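Local coordinates for protein glycosyltransferase (Streptomyces viridochromogenes, PDB 2IUY) that is a retaining GT-B glycosyltransferase of family GT4 that takes part in avilamycin A biosynthesis and binds UDP, probably transferring a sugar from a nucleotide donor, at residues W250-A262 / G272-G284. Numbering follows the deposited sequence.
Sequences WCEPGATVVSEAA and GNGCLAEIVPSVG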
ATOM      1  N   TRP A 250      -3.666 -14.240   8.515  1.00 11.95           N
ATOM      2  CA  TRP A 250      -3.434 -13.060   7.690  1.00 11.32           C
ATOM      3  C   TRP A 250      -4.421 -11.907   8.072  1.00 10.17           C
ATOM      4  O   TRP A 250      -5.629 -12.106   8.221  1.00  9.86           O
ATOM      5  CB  TRP A 250      -3.503 -13.391   6.177  1.00  9.02           C
ATOM      6  CG  TRP A 250      -3.238 -12.131   5.333  1.00  8.80           C
ATOM      7  CD1 TRP A 250      -4.169 -11.308   4.762  1.00  8.44           C
ATOM      8  CD2 TRP A 250      -1.964 -11.555   5.028  1.00  8.02           C
ATOM      9  NE1 TRP A 250      -3.551 -10.292   4.101  1.00  8.57           N
ATOM     10  CE2 TRP A 250      -2.200 -10.403   4.260  1.00  8.30           C
ATOM     11  CE3 TRP A 250      -0.646 -11.932   5.290  1.00  6.23           C
ATOM     12  CZ2 TRP A 250      -1.163  -9.587   3.766  1.00 11.25           C
ATOM     13  CZ3 TRP A 250       0.400 -11.135   4.785  1.00  9.94           C
ATOM     14  CH2 TRP A 250       0.133  -9.976   4.021  1.00 10.86           C
ATOM     15  N   CYS A 251      -3.871 -10.712   8.213  1.00 11.55           N
ATOM     16  CA  CYS A 251      -4.665  -9.525   8.528  1.00 11.09           C
ATOM     17  C   CYS A 251      -4.124  -8.388   7.648  1.00 10.23           C
ATOM     18  O   CYS A 251      -3.017  -7.896   7.895  1.00  9.90           O
ATOM     19  CB  CYS A 251      -4.490  -9.191  10.010  1.00 11.96           C
ATOM     20  SG  CYS A 251      -5.292  -7.670  10.624  1.00 14.12           S
ATOM     21  N   GLU A 252      -4.868  -8.009   6.600  1.00  9.69           N
ATOM     22  CA  GLU A 252      -4.346  -7.050   5.579  1.00  9.08           C
ATOM     23  C   GLU A 252      -3.958  -5.760   6.322  1.00  8.98           C
ATOM     24  O   GLU A 252      -4.792  -5.198   6.990  1.00  8.01           O
ATOM     25  CB  GLU A 252      -5.381  -6.791   4.476  1.00  8.66           C
ATOM     26  CG  GLU A 252      -4.840  -6.014   3.240  1.00  8.19           C
ATOM     27  CD  GLU A 252      -3.768  -6.775   2.527  1.00 12.28           C
ATOM     28  OE1 GLU A 252      -3.962  -7.975   2.251  1.00 12.90           O
ATOM     29  OE2 GLU A 252      -2.697  -6.214   2.262  1.00 15.65           O
ATOM     30  N   PRO A 253      -2.663  -5.383   6.340  1.00  9.45           N
ATOM     31  CA  PRO A 253      -2.311  -4.145   7.087  1.00  9.92           C
ATOM     32  C   PRO A 253      -2.942  -2.815   6.647  1.00  9.32           C
ATOM     33  O   PRO A 253      -3.493  -2.080   7.521  1.00  8.84           O
ATOM     34  CB  PRO A 253      -0.773  -4.078   7.010  1.00 10.04           C
ATOM     35  CG  PRO A 253      -0.330  -5.438   6.569  1.00 10.53           C
ATOM     36  CD  PRO A 253      -1.475  -6.112   5.866  1.00 10.58           C
ATOM     37  N   GLY A 254      -2.883  -2.527   5.334  1.00  8.53           N
ATOM     38  CA  GLY A 254      -3.295  -1.254   4.798  1.00  9.46           C
ATOM     39  C   GLY A 254      -3.843  -1.217   3.377  1.00 10.43           C
ATOM     40  O   GLY A 254      -4.574  -0.264   3.022  1.00 10.24           O
ATOM     41  N   ALA A 255      -3.511  -2.222   2.557  1.00  9.80           N
ATOM     42  CA  ALA A 255      -4.122  -2.400   1.228  1.00  9.56           C
ATOM     43  C   ALA A 255      -4.062  -1.145   0.357  1.00  9.70           C
ATOM     44  O   ALA A 255      -5.058  -0.475   0.104  1.00  8.61           O
ATOM     45  CB  ALA A 255      -5.571  -2.916   1.329  1.00 10.07           C
ATOM     46  N   THR A 256      -2.862  -0.835  -0.076  1.00 10.73           N
ATOM     47  CA  THR A 256      -2.582   0.331  -0.881  1.00 12.03           C
ATOM     48  C   THR A 256      -3.485   0.367  -2.141  1.00 11.79           C
ATOM     49  O   THR A 256      -3.921   1.426  -2.565  1.00 11.90           O
ATOM     50  CB  THR A 256      -1.063   0.323  -1.259  1.00 12.57           C
ATOM     51  OG1 THR A 256      -0.689   1.593  -1.865  1.00 16.33           O
ATOM     52  CG2 THR A 256      -0.766  -0.820  -2.209  1.00 11.65           C
ATOM     53  N   VAL A 257      -3.816  -0.803  -2.702  1.00 11.32           N
ATOM     54  CA  VAL A 257      -4.623  -0.847  -3.946  1.00 10.29           C
ATOM     55  C   VAL A 257      -5.992  -0.186  -3.774  1.00  9.22           C
ATOM     56  O   VAL A 257      -6.547   0.292  -4.736  1.00  8.40           O
ATOM     57  CB  VAL A 257      -4.826  -2.311  -4.494  1.00 11.03           C
ATOM     58  CG1 VAL A 257      -5.931  -3.081  -3.690  1.00  8.27           C
ATOM     59  CG2 VAL A 257      -5.098  -2.291  -6.010  1.00 12.43           C
ATOM     60  N   VAL A 258      -6.509  -0.146  -2.543  1.00  7.70           N
ATOM     61  CA  VAL A 258      -7.811   0.481  -2.272  1.00  6.85           C
ATOM     62  C   VAL A 258      -7.774   2.005  -2.558  1.00  6.02           C
ATOM     63  O   VAL A 258      -8.636   2.543  -3.287  1.00  5.05           O
ATOM     64  CB  VAL A 258      -8.315   0.199  -0.816  1.00  6.32           C
ATOM     65  CG1 VAL A 258      -9.653   0.982  -0.486  1.00  7.73           C
ATOM     66  CG2 VAL A 258      -8.570  -1.285  -0.588  1.00  6.11           C
ATOM     67  N   SER A 259      -6.782   2.689  -1.973  1.00  4.99           N
ATOM     68  CA  SER A 259      -6.631   4.135  -2.156  1.00  5.81           C
ATOM     69  C   SER A 259      -6.253   4.460  -3.591  1.00  6.86           C
ATOM     70  O   SER A 259      -6.688   5.482  -4.140  1.00  7.25           O
ATOM     71  CB  SER A 259      -5.624   4.746  -1.138  1.00  6.65           C
ATOM     72  OG  SER A 259      -4.361   4.120  -1.288  1.00  4.58           O
ATOM     73  N   GLU A 260      -5.457   3.577  -4.200  1.00  6.96           N
ATOM     74  CA  GLU A 260      -5.023   3.698  -5.604  1.00  8.24           C
ATOM     75  C   GLU A 260      -6.173   3.592  -6.590  1.00  7.84           C
ATOM     76  O   GLU A 260      -6.285   4.425  -7.472  1.00  9.54           O
ATOM     77  CB  GLU A 260      -3.929   2.678  -5.937  1.00  6.98           C
ATOM     78  CG  GLU A 260      -2.670   3.075  -5.176  1.00 11.60           C
ATOM     79  CD  GLU A 260      -1.443   2.328  -5.573  1.00 17.12           C
ATOM     80  OE1 GLU A 260      -1.433   1.103  -5.407  1.00 19.37           O
ATOM     81  OE2 GLU A 260      -0.471   2.994  -6.037  1.00 20.76           O
ATOM     82  N   ALA A 261      -7.006   2.565  -6.442  1.00  5.99           N
ATOM     83  CA  ALA A 261      -8.183   2.441  -7.281  1.00  6.36           C
ATOM     84  C   ALA A 261      -9.056   3.671  -7.143  1.00  5.50           C
ATOM     85  O   ALA A 261      -9.403   4.287  -8.121  1.00  5.78           O
ATOM     86  CB  ALA A 261      -8.961   1.117  -6.940  1.00  4.85           C
ATOM     87  N   ALA A 262      -9.398   4.050  -5.910  1.00  5.73           N
ATOM     88  CA  ALA A 262     -10.413   5.066  -5.709  1.00  5.72           C
ATOM     89  C   ALA A 262      -9.938   6.441  -6.178  1.00  5.96           C
ATOM     90  O   ALA A 262     -10.675   7.179  -6.851  1.00  7.01           O
ATOM     91  CB  ALA A 262     -10.837   5.094  -4.233  1.00  6.25           C
ATOM     92  N   GLY A 272     -13.802  -8.186   4.337  1.00  9.79           N
ATOM     93  CA  GLY A 272     -13.629  -7.401   5.545  1.00  9.88           C
ATOM     94  C   GLY A 272     -12.321  -7.701   6.262  1.00 11.11           C
ATOM     95  O   GLY A 272     -12.134  -7.315   7.423  1.00 11.72           O
ATOM     96  N   ASN A 273     -11.409  -8.397   5.582  1.00 11.19           N
ATOM     97  CA  ASN A 273     -10.127  -8.752   6.164  1.00 11.47           C
ATOM     98  C   ASN A 273      -9.259  -7.576   6.592  1.00 11.20           C
ATOM     99  O   ASN A 273      -8.986  -6.652   5.769  1.00 10.65           O
ATOM    100  CB  ASN A 273      -9.310  -9.623   5.213  1.00 11.21           C
ATOM    101  CG  ASN A 273      -8.090 -10.194   5.884  1.00 13.82           C
ATOM    102  OD1 ASN A 273      -6.968  -9.651   5.766  1.00  8.99           O
ATOM    103  ND2 ASN A 273      -8.307 -11.254   6.668  1.00 11.43           N
ATOM    104  N   GLY A 274      -8.793  -7.619   7.853  1.00  9.94           N
ATOM    105  CA  GLY A 274      -7.813  -6.628   8.321  1.00  9.32           C
ATOM    106  C   GLY A 274      -8.320  -5.211   8.094  1.00  8.76           C
ATOM    107  O   GLY A 274      -9.451  -4.909   8.375  1.00  8.44           O
ATOM    108  N   CYS A 275      -7.502  -4.388   7.468  1.00  9.20           N
ATOM    109  CA  CYS A 275      -7.856  -2.987   7.171  1.00  8.54           C
ATOM    110  C   CYS A 275      -9.050  -2.839   6.216  1.00  9.06           C
ATOM    111  O   CYS A 275      -9.695  -1.783   6.169  1.00 10.02           O
ATOM    112  CB  CYS A 275      -6.636  -2.294   6.567  1.00  6.65           C
ATOM    113  SG  CYS A 275      -6.272  -2.747   4.843  1.00  8.73           S
ATOM    114  N   LEU A 276      -9.342  -3.868   5.422  1.00  9.05           N
ATOM    115  CA  LEU A 276     -10.415  -3.738   4.427  1.00  8.91           C
ATOM    116  C   LEU A 276     -11.789  -3.360   4.998  1.00  8.86           C
ATOM    117  O   LEU A 276     -12.526  -2.556   4.408  1.00  9.16           O
ATOM    118  CB  LEU A 276     -10.492  -4.984   3.556  1.00  7.71           C
ATOM    119  CG  LEU A 276      -9.161  -5.240   2.816  1.00  8.15           C
ATOM    120  CD1 LEU A 276      -9.245  -6.600   2.117  1.00  9.15           C
ATOM    121  CD2 LEU A 276      -8.832  -4.124   1.787  1.00  9.26           C
ATOM    122  N   ALA A 277     -12.135  -3.935   6.141  1.00  9.45           N
ATOM    123  CA  ALA A 277     -13.369  -3.559   6.849  1.00  9.36           C
ATOM    124  C   ALA A 277     -13.488  -2.023   7.070  1.00  9.15           C
ATOM    125  O   ALA A 277     -14.589  -1.474   7.113  1.00  8.81           O
ATOM    126  CB  ALA A 277     -13.457  -4.341   8.198  1.00  9.48           C
ATOM    127  N   GLU A 278     -12.352  -1.362   7.209  1.00  9.10           N
ATOM    128  CA  GLU A 278     -12.265   0.067   7.599  1.00  9.95           C
ATOM    129  C   GLU A 278     -12.318   1.006   6.409  1.00  9.85           C
ATOM    130  O   GLU A 278     -12.888   2.108   6.499  1.00  9.67           O
ATOM    131  CB  GLU A 278     -10.971   0.318   8.416  1.00  9.66           C
ATOM    132  CG  GLU A 278     -11.017  -0.255   9.881  1.00 10.72           C
ATOM    133  CD  GLU A 278      -9.623  -0.339  10.530  1.00 10.08           C
ATOM    134  OE1 GLU A 278      -8.921   0.683  10.591  1.00  9.36           O
ATOM    135  OE2 GLU A 278      -9.208  -1.436  10.939  1.00  8.40           O
ATOM    136  N   ILE A 279     -11.737   0.564   5.289  1.00  9.20           N
ATOM    137  CA  ILE A 279     -11.542   1.451   4.144  1.00  8.69           C
ATOM    138  C   ILE A 279     -12.392   1.170   2.936  1.00  8.89           C
ATOM    139  O   ILE A 279     -12.747   2.095   2.224  1.00  8.74           O
ATOM    140  CB  ILE A 279     -10.029   1.584   3.730  1.00  9.60           C
ATOM    141  CG1 ILE A 279      -9.379   0.213   3.375  1.00  9.59           C
ATOM    142  CG2 ILE A 279      -9.244   2.198   4.866  1.00  7.42           C
ATOM    143  CD1 ILE A 279      -7.911   0.423   2.824  1.00  5.84           C
ATOM    144  N   VAL A 280     -12.712  -0.099   2.703  1.00  9.64           N
ATOM    145  CA  VAL A 280     -13.525  -0.498   1.541  1.00  9.99           C
ATOM    146  C   VAL A 280     -14.919   0.144   1.507  1.00 10.21           C
ATOM    147  O   VAL A 280     -15.307   0.653   0.452  1.00  9.71           O
ATOM    148  CB  VAL A 280     -13.586  -2.025   1.343  1.00 10.39           C
ATOM    149  CG1 VAL A 280     -14.554  -2.414   0.191  1.00  7.78           C
ATOM    150  CG2 VAL A 280     -12.129  -2.553   1.056  1.00  9.64           C
ATOM    151  N   PRO A 281     -15.629   0.196   2.662  1.00 10.71           N
ATOM    152  CA  PRO A 281     -16.987   0.771   2.631  1.00 11.32           C
ATOM    153  C   PRO A 281     -16.978   2.251   2.223  1.00 11.42           C
ATOM    154  O   PRO A 281     -17.959   2.749   1.680  1.00 11.94           O
ATOM    155  CB  PRO A 281     -17.482   0.619   4.075  1.00 11.15           C
ATOM    156  CG  PRO A 281     -16.637  -0.524   4.641  1.00 11.76           C
ATOM    157  CD  PRO A 281     -15.282  -0.249   4.025  1.00 10.93           C
ATOM    158  N   SER A 282     -15.870   2.934   2.435  1.00 11.77           N
ATOM    159  CA  SER A 282     -15.786   4.344   2.035  1.00 11.95           C
ATOM    160  C   SER A 282     -15.798   4.521   0.526  1.00 11.18           C
ATOM    161  O   SER A 282     -16.101   5.605   0.037  1.00 12.27           O
ATOM    162  CB  SER A 282     -14.513   4.987   2.598  1.00 11.36           C
ATOM    163  OG  SER A 282     -14.545   5.004   3.998  1.00 13.46           O
ATOM    164  N   VAL A 283     -15.413   3.477  -0.207  1.00 10.70           N
ATOM    165  CA  VAL A 283     -15.247   3.545  -1.665  1.00  8.86           C
ATOM    166  C   VAL A 283     -15.876   2.333  -2.418  1.00  9.05           C
ATOM    167  O   VAL A 283     -15.501   2.005  -3.546  1.00  9.44           O
ATOM    168  CB  VAL A 283     -13.741   3.742  -2.016  1.00  9.19           C
ATOM    169  CG1 VAL A 283     -13.193   5.069  -1.384  1.00  6.04           C
ATOM    170  CG2 VAL A 283     -12.888   2.515  -1.571  1.00  7.30           C
ATOM    171  N   GLY A 284     -16.786   1.628  -1.761  1.00  8.78           N
ATOM    172  CA  GLY A 284     -17.422   0.467  -2.380  1.00  9.45           C
ATOM    173  C   GLY A 284     -18.108  -0.381  -1.339  1.00 10.29           C
ATOM    174  O   GLY A 284     -18.765   0.135  -0.446  1.00 10.42           O
TER
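Val258 projects from the first turn of helix 256-263 into an apolar groove lined by Leu276, Ile279, Val280 and Val283. Its two methyls divide the work: Val258 CG1, trans to the backbone N (chi1 175°), lies 3.7 Å from Val283 CG2, while Val258 CG2 meets Leu276 CD2 at the same separation. The end of Ile279, CD1, reaches Val258 CB and also approaches the carbonyl oxygen of Gly254. One turn further on, Ala262 CB rests against Val283 CG1 at 3.7 Å.

Cys275 marks the change from apolar packing to hydrogen bonding with the 250-252 backbone. Cys275 SG packs tightly on the Gly254 backbone, 3.2 Å from Gly254 C, and touches the methyl of Ala255. Cys275 N gives a nearly straight bond of 2.9 Å to Glu252 O. Gly274 (phi 55°) sits in the type II' turn from Asn273 to Leu276, and the side where a CB would stand is filled by Glu252 N and Cys251 C.

Asn273 uses both ends of its amide. Asn273 OD1 accepts from Glu252 N (2.8 Å). Asn273 ND2 donates to Trp250 O (3.2 Å) from above that carbonyl's plane and also hydrogen-bonds Tyr289 OH; together these bonds hold the amide. Trp250 NE1 in turn donates to Glu252 OE1, which also hydrogen-bonds Ser239 OG, while OE2 forms a salt bridge with UDP-binding Lys175.

The contact thus joins the UDP-binding helix, which carries Thr256, Val257 and Glu260, to the crossover between parallel strands 268-270 and 284-286, with strand 234-237 against Val257 and Ala261 and helix 308-319 packed on Ile279 and Val283.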